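PDB 1JEO: 3-hexulose-6-phosphate isomerase from Methanocaldococcus jannaschii, which catalyses the isomerisation of D-arabino-hex-3-ulose 6-phosphate to beta-D-fructose 6-phosphate and back, a step of the ribulose monophosphate pathway. Local coordinates for residues I14-L17 and K18-Y21; E25-N28 and K29-L33; G93-E96 and S97-T100; T144-E147 and E148-I152; L156-A159 and E160-R164. All coordinates share one frame; numbering follows the deposited sequence.

Overall arrangement
The five contacts follow one another along the chain, each a local arrangement in or beside a helix of this SIS-family protein, whose parallel five-stranded sheet is flanked by helices. Contacts 1 and 2 touch, their centres about 12 Å apart, where helix 19-22 leads into helix 24-39. Contacts 4 and 5 lie on the single helix 144-164, about 18 Å apart between centres. Contact 1 packs on both of them, and contact 2 reaches contact 5 through a salt bridge from D31 to R164. Contact 3 stands apart at the start of helix 96-106, about 29 Å from contact 5, centre to centre. The probable substrate site involves contacts 3 and 4, while contacts 1, 2 and 5 build the surrounding helical packing.

Contact 1 (I14-L17 and K18-Y21); sequences ILIL and KKFY
L15, I16 and L17 each offer a carbonyl to the N-H three residues further on. K18 N bonds to L15 O at 3.2 Å and F20 N to L17 O at 3.3 Å, whereas the bond from K19 N to I16 O is weak. In both stronger bonds the donor sits well above the carbonyl plane. The apolar part rests on L17, whose CD2 methyl lies 3.9 Å from F20 CE1. The phenyl ring is turned edge-on to the leucine backbone: L17 CA lies in its plane, and L17 O stands 3.5 Å from F20 CD1. Beyond the pair, F20 meets the ring of F153, and L17 packs on I152 of helix 144-164. On another side of the turn, I16 and K19 run alongside each other with I16 CG2 3.8 Å from K19 CE. A bend in the lysine chain (chi3 -59°) brings K19 CE back to 3.3 Å from I16 O, and its ammonium group makes a cation-pi contact with W26. Replacing K19 by an alanine is likely to leave the W26 ring without its cation and to uncover the flank of I16. Such successive i to i+3 bonds are characteristic of 3-10 turns, which here carry the chain from helix 5-15 into helix 19-22.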
loop_
_atom_site.group_PDB
_atom_site.type_symbol
_atom_site.label_atom_id
_atom_site.label_comp_id
_atom_site.label_asym_id
_atom_site.label_seq_id
_atom_site.Cartn_x
_atom_site.Cartn_y
_atom_site.Cartn_z
ATOM N N ILE A 14 7.940 8.118 11.756
ATOM C CA ILE A 14 8.264 6.690 11.636
ATOM C C ILE A 14 7.850 5.957 12.914
ATOM O O ILE A 14 7.427 4.801 12.853
ATOM C CB ILE A 14 9.794 6.442 11.335
ATOM C CG1 ILE A 14 10.301 7.323 10.178
ATOM C CG2 ILE A 14 10.060 4.977 10.982
ATOM C CD1 ILE A 14 9.370 7.473 8.966
ATOM N N LEU A 15 7.897 6.664 14.046
ATOM C CA LEU A 15 7.521 6.100 15.346
ATOM C C LEU A 15 6.019 5.816 15.483
ATOM O O LEU A 15 5.617 4.981 16.290
ATOM C CB LEU A 15 8.011 6.992 16.496
ATOM C CG LEU A 15 9.526 7.135 16.709
ATOM C CD1 LEU A 15 9.778 8.083 17.869
ATOM C CD2 LEU A 15 10.199 5.787 16.968
ATOM N N ILE A 16 5.216 6.471 14.642
ATOM C CA ILE A 16 3.756 6.308 14.595
ATOM C C ILE A 16 3.409 4.881 14.112
ATOM O O ILE A 16 2.363 4.331 14.471
ATOM C CB ILE A 16 3.117 7.428 13.682
ATOM C CG1 ILE A 16 3.189 8.778 14.410
ATOM C CG2 ILE A 16 1.676 7.102 13.250
ATOM C CD1 ILE A 16 2.762 9.987 13.578
ATOM N N LEU A 17 4.340 4.261 13.382
ATOM C CA LEU A 17 4.161 2.901 12.862
ATOM C C LEU A 17 4.245 1.801 13.933
ATOM O O LEU A 17 3.894 0.643 13.670
ATOM C CB LEU A 17 5.151 2.625 11.723
ATOM C CG LEU A 17 5.016 3.516 10.480
ATOM C CD1 LEU A 17 6.142 3.238 9.509
ATOM C CD2 LEU A 17 3.671 3.299 9.805
ATOM N N LYS A 18 4.646 2.191 15.147
ATOM C CA LYS A 18 4.762 1.284 16.296
ATOM C C LYS A 18 3.390 0.738 16.717
ATOM O O LYS A 18 3.298 -0.386 17.211
ATOM C CB LYS A 18 5.445 1.997 17.477
ATOM C CG LYS A 18 5.934 1.077 18.593
ATOM C CD LYS A 18 6.626 1.843 19.713
ATOM C CE LYS A 18 7.043 0.900 20.842
ATOM N NZ LYS A 18 7.756 1.601 21.951
ATOM N N LYS A 19 2.334 1.509 16.433
ATOM C CA LYS A 19 0.940 1.147 16.752
ATOM C C LYS A 19 0.518 -0.182 16.125
ATOM O O LYS A 19 -0.278 -0.919 16.705
ATOM C CB LYS A 19 -0.034 2.219 16.248
ATOM C CG LYS A 19 0.105 3.608 16.849
ATOM C CD LYS A 19 -0.967 4.573 16.304
ATOM C CE LYS A 19 -0.917 4.723 14.775
ATOM N NZ LYS A 19 -1.835 5.770 14.258
ATOM N N PHE A 20 1.066 -0.478 14.944
ATOM C CA PHE A 20 0.761 -1.710 14.208
ATOM C C PHE A 20 1.294 -2.993 14.851
ATOM O O PHE A 20 0.935 -4.100 14.433
ATOM C CB PHE A 20 1.247 -1.596 12.757
ATOM C CG PHE A 20 0.491 -0.582 11.945
ATOM C CD1 PHE A 20 1.027 0.700 11.726
ATOM C CD2 PHE A 20 -0.775 -0.893 11.407
ATOM C CE1 PHE A 20 0.311 1.676 10.979
ATOM C CE2 PHE A 20 -1.507 0.063 10.657
ATOM C CZ PHE A 20 -0.959 1.356 10.443
ATOM N N TYR A 21 2.120 -2.825 15.883
ATOM C CA TYR A 21 2.720 -3.935 16.618
ATOM C C TYR A 21 2.247 -4.001 18.076
ATOM O O TYR A 21 2.182 -5.087 18.655
ATOM C CB TYR A 21 4.253 -3.810 16.612
ATOM C CG TYR A 21 4.901 -3.844 15.245
ATOM C CD1 TYR A 21 5.217 -2.649 14.566
ATOM C CD2 TYR A 21 5.221 -5.071 14.625
ATOM C CE1 TYR A 21 5.842 -2.670 13.286
ATOM C CE2 TYR A 21 5.849 -5.110 13.347
ATOM C CZ TYR A 21 6.153 -3.904 12.691
ATOM O OH TYR A 21 6.775 -3.931 11.467
#

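Contact 2 (E25-N28 and K29-L33); sequences EWKN and KLDSL
W26, K27 and N28 pass their carbonyls to L30, D31 and S32 in the i to i+4 pattern of an alpha helix, with D31 N 2.9 Å from K27 O and a second, weak bond running from K29 N to W26 O. This is an early part of helix 24-39, which lies against helix 144-164 through L30 and L33, both packed on V157. Among the side chains, W26 and K29 travel in the same direction, and K29 CD approaches the indole obliquely at 4.0 Å from W26 CE3. The lysine stays extended as far as CE and then bends (chi4 -68°), and its NZ is hydrogen-bonded to T129 O of strand 128-130. K27 and D31 also lie alongside each other, yet it is the lysine's carbon chain, not its amino group, that comes near the carboxylate: K27 CD is 4.1 Å from D31 OD2, while K27 NZ remains 6.5 Å from that same D31 OD2. Two bends near the end of the lysine turn its amino group away from the carboxylate, and D31 OD1 instead forms a salt bridge with R164. The aspartate is drawn in against the helix, its CG 3.2 Å from K27 O. S32 leans on the backbone in a similar way, its CB 3.2 Å from N28 O, while its OG, anti to the backbone N (chi1 -173°), is hydrogen-bonded to R36 NE.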
loop_
_atom_site.group_PDB
_atom_site.type_symbol
_atom_site.label_atom_id
_atom_site.label_comp_id
_atom_site.label_asym_id
_atom_site.label_seq_id
_atom_site.Cartn_x
_atom_site.Cartn_y
_atom_site.Cartn_z
ATOM N N GLU A 25 -6.197 -2.589 17.779
ATOM C CA GLU A 25 -7.022 -2.059 16.685
ATOM C C GLU A 25 -6.227 -1.808 15.403
ATOM O O GLU A 25 -6.751 -1.964 14.297
ATOM C CB GLU A 25 -7.766 -0.786 17.121
ATOM C CG GLU A 25 -6.942 0.183 17.968
ATOM C CD GLU A 25 -7.558 1.568 18.117
ATOM O OE1 GLU A 25 -8.680 1.808 17.620
ATOM O OE2 GLU A 25 -6.905 2.427 18.749
ATOM N N TRP A 26 -4.948 -1.478 15.568
ATOM C CA TRP A 26 -4.062 -1.216 14.439
ATOM C C TRP A 26 -3.396 -2.489 13.937
ATOM O O TRP A 26 -3.167 -2.631 12.739
ATOM C CB TRP A 26 -3.029 -0.149 14.796
ATOM C CG TRP A 26 -3.638 1.196 15.033
ATOM C CD1 TRP A 26 -4.034 1.714 16.232
ATOM C CD2 TRP A 26 -3.961 2.181 14.043
ATOM N NE1 TRP A 26 -4.594 2.956 16.057
ATOM C CE2 TRP A 26 -4.566 3.273 14.725
ATOM C CE3 TRP A 26 -3.806 2.251 12.641
ATOM C CZ2 TRP A 26 -5.020 4.434 14.050
ATOM C CZ3 TRP A 26 -4.258 3.409 11.961
ATOM C CH2 TRP A 26 -4.861 4.485 12.677
ATOM N N LYS A 27 -3.160 -3.434 14.852
ATOM C CA LYS A 27 -2.560 -4.739 14.544
ATOM C C LYS A 27 -3.544 -5.519 13.666
ATOM O O LYS A 27 -3.135 -6.255 12.764
ATOM C CB LYS A 27 -2.303 -5.524 15.835
ATOM C CG LYS A 27 -1.323 -6.697 15.706
ATOM C CD LYS A 27 -1.553 -7.784 16.771
ATOM C CE LYS A 27 -1.371 -7.290 18.210
ATOM N NZ LYS A 27 0.011 -6.820 18.485
ATOM N N ASN A 28 -4.838 -5.304 13.921
ATOM C CA ASN A 28 -5.927 -5.940 13.185
ATOM C C ASN A 28 -5.941 -5.467 11.729
ATOM O O ASN A 28 -6.202 -6.262 10.833
ATOM C CB ASN A 28 -7.277 -5.654 13.860
ATOM C CG ASN A 28 -8.453 -6.263 13.108
ATOM O OD1 ASN A 28 -9.256 -5.545 12.508
ATOM N ND2 ASN A 28 -8.527 -7.589 13.089
ATOM N N LYS A 29 -5.652 -4.181 11.514
ATOM C CA LYS A 29 -5.606 -3.597 10.167
ATOM C C LYS A 29 -4.457 -4.202 9.352
ATOM O O LYS A 29 -4.638 -4.546 8.179
ATOM C CB LYS A 29 -5.473 -2.069 10.235
ATOM C CG LYS A 29 -6.720 -1.356 10.749
ATOM C CD LYS A 29 -6.558 0.154 10.696
ATOM C CE LYS A 29 -7.800 0.884 11.193
ATOM N NZ LYS A 29 -8.981 0.713 10.295
ATOM N N LEU A 30 -3.316 -4.406 10.016
ATOM C CA LEU A 30 -2.122 -5.003 9.408
ATOM C C LEU A 30 -2.366 -6.483 9.104
ATOM O O LEU A 30 -2.010 -6.958 8.022
ATOM C CB LEU A 30 -0.905 -4.840 10.338
ATOM C CG LEU A 30 0.441 -5.513 10.011
ATOM C CD1 LEU A 30 1.020 -4.976 8.704
ATOM C CD2 LEU A 30 1.416 -5.294 11.151
ATOM N N ASP A 31 -2.992 -7.188 10.056
ATOM C CA ASP A 31 -3.316 -8.613 9.921
ATOM C C ASP A 31 -4.317 -8.848 8.797
ATOM O O ASP A 31 -4.178 -9.803 8.033
ATOM C CB ASP A 31 -3.875 -9.192 11.230
ATOM C CG ASP A 31 -2.803 -9.405 12.297
ATOM O OD1 ASP A 31 -1.597 -9.397 11.977
ATOM O OD2 ASP A 31 -3.175 -9.584 13.476
ATOM N N SER A 32 -5.281 -7.933 8.675
ATOM C CA SER A 32 -6.313 -7.999 7.640
ATOM C C SER A 32 -5.712 -7.751 6.255
ATOM O O SER A 32 -6.050 -8.458 5.311
ATOM C CB SER A 32 -7.436 -6.999 7.928
ATOM O OG SER A 32 -8.517 -7.164 7.030
ATOM N N LEU A 33 -4.773 -6.803 6.165
ATOM C CA LEU A 33 -4.091 -6.473 4.903
ATOM C C LEU A 33 -3.312 -7.688 4.384
ATOM O O LEU A 33 -3.452 -8.057 3.219
ATOM C CB LEU A 33 -3.146 -5.262 5.085
ATOM C CG LEU A 33 -2.121 -4.838 4.003
ATOM C CD1 LEU A 33 -2.784 -4.461 2.693
ATOM C CD2 LEU A 33 -1.297 -3.671 4.508
#

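Contact 3 (G93-E96 and S97-T100)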
loop_
_atom_site.group_PDB
_atom_site.type_symbol
_atom_site.label_atom_id
_atom_site.label_comp_id
_atom_site.label_asym_id
_atom_site.label_seq_id
_atom_site.Cartn_x
_atom_site.Cartn_y
_atom_site.Cartn_z
ATOM N N GLY A 93 -6.978 11.417 -0.477
ATOM C CA GLY A 93 -8.051 10.469 -0.738
ATOM C C GLY A 93 -9.157 11.052 -1.609
ATOM O O GLY A 93 -10.231 10.461 -1.733
ATOM N N ARG A 94 -8.885 12.206 -2.221
ATOM C CA ARG A 94 -9.858 12.913 -3.055
ATOM C C ARG A 94 -9.547 12.923 -4.547
ATOM O O ARG A 94 -10.395 13.341 -5.346
ATOM C CB ARG A 94 -9.999 14.366 -2.579
ATOM C CG ARG A 94 -10.621 14.555 -1.198
ATOM C CD ARG A 94 -10.687 16.030 -0.806
ATOM N NE ARG A 94 -9.362 16.601 -0.542
ATOM C CZ ARG A 94 -8.835 17.644 -1.186
ATOM N NH1 ARG A 94 -9.511 18.258 -2.153
ATOM N NH2 ARG A 94 -7.618 18.067 -0.871
ATOM N N THR A 95 -8.347 12.464 -4.920
ATOM C CA THR A 95 -7.888 12.438 -6.320
ATOM C C THR A 95 -8.870 11.706 -7.243
ATOM O O THR A 95 -9.180 10.532 -7.030
ATOM C CB THR A 95 -6.474 11.820 -6.428
ATOM O OG1 THR A 95 -5.643 12.368 -5.396
ATOM C CG2 THR A 95 -5.838 12.139 -7.783
ATOM N N GLU A 96 -9.394 12.448 -8.220
ATOM C CA GLU A 96 -10.379 11.950 -9.183
ATOM C C GLU A 96 -10.030 10.663 -9.929
ATOM O O GLU A 96 -10.894 9.793 -10.082
ATOM C CB GLU A 96 -10.770 13.055 -10.165
ATOM C CG GLU A 96 -11.758 14.078 -9.612
ATOM C CD GLU A 96 -13.177 13.541 -9.492
ATOM O OE1 GLU A 96 -13.763 13.158 -10.529
ATOM O OE2 GLU A 96 -13.706 13.508 -8.363
ATOM N N SER A 97 -8.763 10.524 -10.334
ATOM C CA SER A 97 -8.295 9.328 -11.042
ATOM C C SER A 97 -8.294 8.080 -10.154
ATOM O O SER A 97 -8.497 6.969 -10.651
ATOM C CB SER A 97 -6.908 9.548 -11.639
ATOM O OG SER A 97 -6.962 10.522 -12.662
ATOM N N VAL A 98 -8.091 8.276 -8.849
ATOM C CA VAL A 98 -8.106 7.180 -7.870
ATOM C C VAL A 98 -9.566 6.760 -7.626
ATOM O O VAL A 98 -9.856 5.571 -7.510
ATOM C CB VAL A 98 -7.389 7.589 -6.533
ATOM C CG1 VAL A 98 -7.602 6.543 -5.424
ATOM C CG2 VAL A 98 -5.894 7.760 -6.783
ATOM N N LEU A 99 -10.472 7.740 -7.619
ATOM C CA LEU A 99 -11.909 7.511 -7.424
ATOM C C LEU A 99 -12.542 6.744 -8.589
ATOM O O LEU A 99 -13.421 5.911 -8.377
ATOM C CB LEU A 99 -12.644 8.837 -7.207
ATOM C CG LEU A 99 -12.438 9.515 -5.852
ATOM C CD1 LEU A 99 -13.003 10.921 -5.872
ATOM C CD2 LEU A 99 -13.118 8.695 -4.786
ATOM N N THR A 100 -12.047 7.006 -9.803
ATOM C CA THR A 100 -12.496 6.354 -11.040
ATOM C C THR A 100 -12.185 4.849 -10.965
ATOM O O THR A 100 -13.052 4.016 -11.243
ATOM C CB THR A 100 -11.785 6.993 -12.279
ATOM O OG1 THR A 100 -12.197 8.358 -12.409
ATOM C CG2 THR A 100 -12.111 6.256 -13.570
#
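The peptide carbonyl of E96 is held from both faces by T100: the amide T100 N comes from one, and the hydroxyl T100 OG1 from the other, each 3.0 Å from E96 O. The hydroxyl donates from above the carbonyl plane; a chi1 of -65° sets OG1 beside the T100 backbone N, from where it faces back to E96 O. The carbonyl of T95 is met differently, L99 N lying in its plane at 3.1 Å from T95 O, with a weak bond from V98 N besides. The side chains of E96 and L99 pass at a slant, and a bend at chi2 (-74°) leaves E96 OE2 3.7 Å from L99 CD1. That same methyl, L99 CD1, is 3.6 Å from R94 O, so the leucine packs against the loop backbone before the helix. T95 occupies the N-cap of helix 96-106, in the strand-loop-helix unit where SIS domains generally bind phosphosugars; G93, R94 and T95 are inferred to belong to the substrate site. The T95 side chain makes no capping bond. Its OG1 is instead hydrogen-bonded to a bound citrate, probably from the crystallisation liquor, while T95 CB packs 4.1 Å from V98 CG2.

Contact 4 (T144-E147 and E148-I152); sequences TTFE and ETALI
E148 lies back along the first turn of helix 144-164, over T144 and T145. Its CB is 3.7 Å from T145 O, and the next carbon, CG, comes to 3.2 Å from T144 O, the oxygen that also accepts the E148 amide. From CG the chain runs straight on (chi2 169°) beside T144, and at the tip the oxygens part: OE2 stops 3.7 Å from T144 CG2, while OE1 lies 3.8 Å from T145 CA. E148 also touches V10 of helix 5-15. With an alanine at E148, the T144 methyl and V10 would probably lose their packing partner, and the helix start a negative charge. One residue further along from T144, T145 O is gripped twice by T149, by its hydroxyl OG1 at 2.8 Å and by its amide N at 3.1 Å, the donors arriving from opposite faces of the carbonyl plane. A150 CB rests over one face of the F146 ring, displaced toward the rim and 4.2 Å from F146 CZ. E147, the inferred proton acceptor, forms a salt bridge through OE1 with R50 NE. The polar groups thus have different roles: T149 satisfies its buried hydroxyl on the backbone itself, the E148 carboxylate lies where the positive end of the helix dipole would tend to favour it, and E147 is presented toward the probable active site, with a bound citrate nearby.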
loop_
_atom_site.group_PDB
_atom_site.type_symbol
_atom_site.label_atom_id
_atom_site.label_comp_id
_atom_site.label_asym_id
_atom_site.label_seq_id
_atom_site.Cartn_x
_atom_site.Cartn_y
_atom_site.Cartn_z
ATOM N N THR A 144 4.328 14.804 1.126
ATOM C CA THR A 144 5.737 14.407 1.330
ATOM C C THR A 144 5.966 13.410 2.468
ATOM O O THR A 144 6.505 12.331 2.233
ATOM C CB THR A 144 6.663 15.643 1.545
ATOM O OG1 THR A 144 6.570 16.513 0.411
ATOM C CG2 THR A 144 8.127 15.242 1.714
ATOM N N THR A 145 5.503 13.753 3.671
ATOM C CA THR A 145 5.676 12.889 4.837
ATOM C C THR A 145 4.847 11.610 4.789
ATOM O O THR A 145 5.289 10.580 5.295
ATOM C CB THR A 145 5.455 13.641 6.161
ATOM O OG1 THR A 145 4.184 14.301 6.145
ATOM C CG2 THR A 145 6.561 14.662 6.374
ATOM N N PHE A 146 3.676 11.673 4.146
ATOM C CA PHE A 146 2.804 10.504 3.982
ATOM C C PHE A 146 3.482 9.493 3.045
ATOM O O PHE A 146 3.494 8.306 3.345
ATOM C CB PHE A 146 1.406 10.908 3.450
ATOM C CG PHE A 146 0.584 9.743 2.918
ATOM C CD1 PHE A 146 0.078 8.752 3.789
ATOM C CD2 PHE A 146 0.393 9.583 1.526
ATOM C CE1 PHE A 146 -0.600 7.611 3.281
ATOM C CE2 PHE A 146 -0.283 8.450 1.003
ATOM C CZ PHE A 146 -0.779 7.460 1.882
ATOM N N GLU A 147 4.014 9.973 1.917
ATOM C CA GLU A 147 4.695 9.119 0.935
ATOM C C GLU A 147 5.915 8.409 1.534
ATOM O O GLU A 147 6.125 7.223 1.279
ATOM C CB GLU A 147 5.093 9.931 -0.299
ATOM C CG GLU A 147 3.902 10.399 -1.140
ATOM C CD GLU A 147 3.988 11.860 -1.553
ATOM O OE1 GLU A 147 5.065 12.475 -1.405
ATOM O OE2 GLU A 147 2.970 12.406 -2.024
ATOM N N GLU A 148 6.650 9.114 2.402
ATOM C CA GLU A 148 7.832 8.569 3.085
ATOM C C GLU A 148 7.432 7.471 4.074
ATOM O O GLU A 148 8.010 6.379 4.072
ATOM C CB GLU A 148 8.562 9.661 3.866
ATOM C CG GLU A 148 9.207 10.754 3.033
ATOM C CD GLU A 148 9.685 11.935 3.875
ATOM O OE1 GLU A 148 9.382 11.989 5.089
ATOM O OE2 GLU A 148 10.360 12.824 3.315
ATOM N N THR A 149 6.411 7.769 4.881
ATOM C CA THR A 149 5.892 6.855 5.901
ATOM C C THR A 149 5.190 5.652 5.276
ATOM O O THR A 149 5.318 4.539 5.785
ATOM C CB THR A 149 4.944 7.600 6.870
ATOM O OG1 THR A 149 5.609 8.775 7.357
ATOM C CG2 THR A 149 4.565 6.731 8.065
ATOM N N ALA A 150 4.490 5.883 4.158
ATOM C CA ALA A 150 3.781 4.827 3.431
ATOM C C ALA A 150 4.756 3.827 2.830
ATOM O O ALA A 150 4.503 2.634 2.893
ATOM C CB ALA A 150 2.868 5.414 2.345
ATOM N N LEU A 151 5.890 4.311 2.313
ATOM C CA LEU A 151 6.924 3.432 1.737
ATOM C C LEU A 151 7.484 2.532 2.833
ATOM O O LEU A 151 7.578 1.316 2.649
ATOM C CB LEU A 151 8.074 4.233 1.099
ATOM C CG LEU A 151 9.261 3.445 0.502
ATOM C CD1 LEU A 151 8.806 2.564 -0.659
ATOM C CD2 LEU A 151 10.363 4.395 0.045
ATOM N N ILE A 152 7.787 3.136 3.984
ATOM C CA ILE A 152 8.324 2.405 5.132
ATOM C C ILE A 152 7.303 1.387 5.660
ATOM O O ILE A 152 7.662 0.232 5.872
ATOM C CB ILE A 152 8.869 3.381 6.218
ATOM C CG1 ILE A 152 10.101 4.093 5.643
ATOM C CG2 ILE A 152 9.261 2.628 7.505
ATOM C CD1 ILE A 152 10.602 5.291 6.417
#

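Contact 5 (L156-A159 and E160-R164)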
loop_
_atom_site.group_PDB
_atom_site.type_symbol
_atom_site.label_atom_id
_atom_site.label_comp_id
_atom_site.label_asym_id
_atom_site.label_seq_id
_atom_site.Cartn_x
_atom_site.Cartn_y
_atom_site.Cartn_z
ATOM N N LEU A 156 7.469 -2.752 5.659
ATOM C CA LEU A 156 7.273 -3.476 6.923
ATOM C C LEU A 156 6.218 -4.574 6.736
ATOM O O LEU A 156 6.282 -5.608 7.399
ATOM C CB LEU A 156 6.867 -2.538 8.072
ATOM C CG LEU A 156 7.856 -1.490 8.602
ATOM C CD1 LEU A 156 7.198 -0.686 9.705
ATOM C CD2 LEU A 156 9.128 -2.131 9.105
ATOM N N VAL A 157 5.290 -4.362 5.795
ATOM C CA VAL A 157 4.246 -5.345 5.461
ATOM C C VAL A 157 4.942 -6.513 4.749
ATOM O O VAL A 157 4.682 -7.678 5.062
ATOM C CB VAL A 157 3.131 -4.721 4.557
ATOM C CG1 VAL A 157 2.157 -5.782 4.036
ATOM C CG2 VAL A 157 2.361 -3.675 5.349
ATOM N N ILE A 158 5.877 -6.182 3.853
ATOM C CA ILE A 158 6.664 -7.179 3.121
ATOM C C ILE A 158 7.495 -7.988 4.126
ATOM O O ILE A 158 7.537 -9.215 4.040
ATOM C CB ILE A 158 7.588 -6.504 2.058
ATOM C CG1 ILE A 158 6.741 -5.861 0.948
ATOM C CG2 ILE A 158 8.587 -7.507 1.470
ATOM C CD1 ILE A 158 5.888 -6.848 0.127
ATOM N N ALA A 159 8.070 -7.295 5.114
ATOM C CA ALA A 159 8.879 -7.919 6.170
ATOM C C ALA A 159 8.047 -8.933 6.950
ATOM O O ALA A 159 8.501 -10.052 7.194
ATOM C CB ALA A 159 9.438 -6.860 7.117
ATOM N N GLU A 160 6.804 -8.555 7.258
ATOM C CA GLU A 160 5.887 -9.424 7.983
ATOM C C GLU A 160 5.370 -10.595 7.146
ATOM O O GLU A 160 5.108 -11.665 7.697
ATOM C CB GLU A 160 4.719 -8.629 8.575
ATOM C CG GLU A 160 5.099 -7.660 9.694
ATOM C CD GLU A 160 5.743 -8.339 10.895
ATOM O OE1 GLU A 160 5.132 -9.270 11.456
ATOM O OE2 GLU A 160 6.866 -7.937 11.272
ATOM N N ILE A 161 5.246 -10.406 5.825
ATOM C CA ILE A 161 4.785 -11.483 4.931
ATOM C C ILE A 161 5.878 -12.558 4.826
ATOM O O ILE A 161 5.574 -13.751 4.838
ATOM C CB ILE A 161 4.367 -10.961 3.507
ATOM C CG1 ILE A 161 3.108 -10.094 3.613
ATOM C CG2 ILE A 161 4.062 -12.137 2.556
ATOM C CD1 ILE A 161 2.726 -9.344 2.325
ATOM N N MET A 162 7.138 -12.121 4.788
ATOM C CA MET A 162 8.292 -13.024 4.706
ATOM C C MET A 162 8.461 -13.862 5.980
ATOM O O MET A 162 8.831 -15.032 5.902
ATOM C CB MET A 162 9.581 -12.246 4.433
ATOM C CG MET A 162 9.680 -11.626 3.054
ATOM S SD MET A 162 11.315 -10.927 2.707
ATOM C CE MET A 162 11.107 -9.422 3.262
ATOM N N LYS A 163 8.150 -13.260 7.132
ATOM C CA LYS A 163 8.227 -13.914 8.448
ATOM C C LYS A 163 7.168 -15.002 8.615
ATOM O O LYS A 163 7.463 -16.088 9.117
ATOM C CB LYS A 163 8.010 -12.898 9.574
ATOM C CG LYS A 163 9.136 -11.942 9.836
ATOM C CD LYS A 163 8.724 -10.974 10.929
ATOM C CE LYS A 163 9.825 -10.010 11.263
ATOM N NZ LYS A 163 9.383 -8.971 12.230
ATOM N N ARG A 164 5.941 -14.692 8.195
ATOM C CA ARG A 164 4.802 -15.610 8.304
ATOM C C ARG A 164 4.822 -16.778 7.328
ATOM O O ARG A 164 4.303 -17.853 7.635
ATOM C CB ARG A 164 3.485 -14.842 8.172
ATOM C CG ARG A 164 3.245 -13.863 9.305
ATOM C CD ARG A 164 2.030 -12.999 9.051
ATOM N NE ARG A 164 1.975 -11.876 9.984
ATOM C CZ ARG A 164 0.858 -11.278 10.388
ATOM N NH1 ARG A 164 -0.327 -11.690 9.952
ATOM N NH2 ARG A 164 0.930 -10.241 11.210
#
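I158 O takes two amide protons, one from M162 N at 3.0 Å and a weaker one from I161 N. The methionine chain also lies over this oxygen, CG at 3.4 Å from I158 O, and a bend at chi3 (-89°) swings its CE methyl back until it stands 3.6 Å from I158 CG2, where the two side chains cross. V157 and I161 make the companion contact one residue earlier. Their V157 CG1 and I161 CD1 methyls lie 4.0 Å apart, and I161 CG1 is 3.2 Å from V157 O. This side is buried: V157 rests on L30 and L33 of helix 24-39, while I158 and I161 reach L62 of helix 49-64. Another flank carries charge. There E160 CG presses to 3.3 Å from L156 O, and the carboxylate, folded round by a bend at chi2, forms a salt bridge with K163, whose NZ meets E160 OE2 on the syn side, 2.9 Å away and 25° out of the carboxylate plane. The extended K163 chain passes over its own turn, CG lying 3.3 Å from A159 O. An apolar face and a charged one on the same cylinder make an amphipathic helix, here the C-terminal part of helix 144-164 in the layer of helices packed about the parallel sheet of a SIS domain.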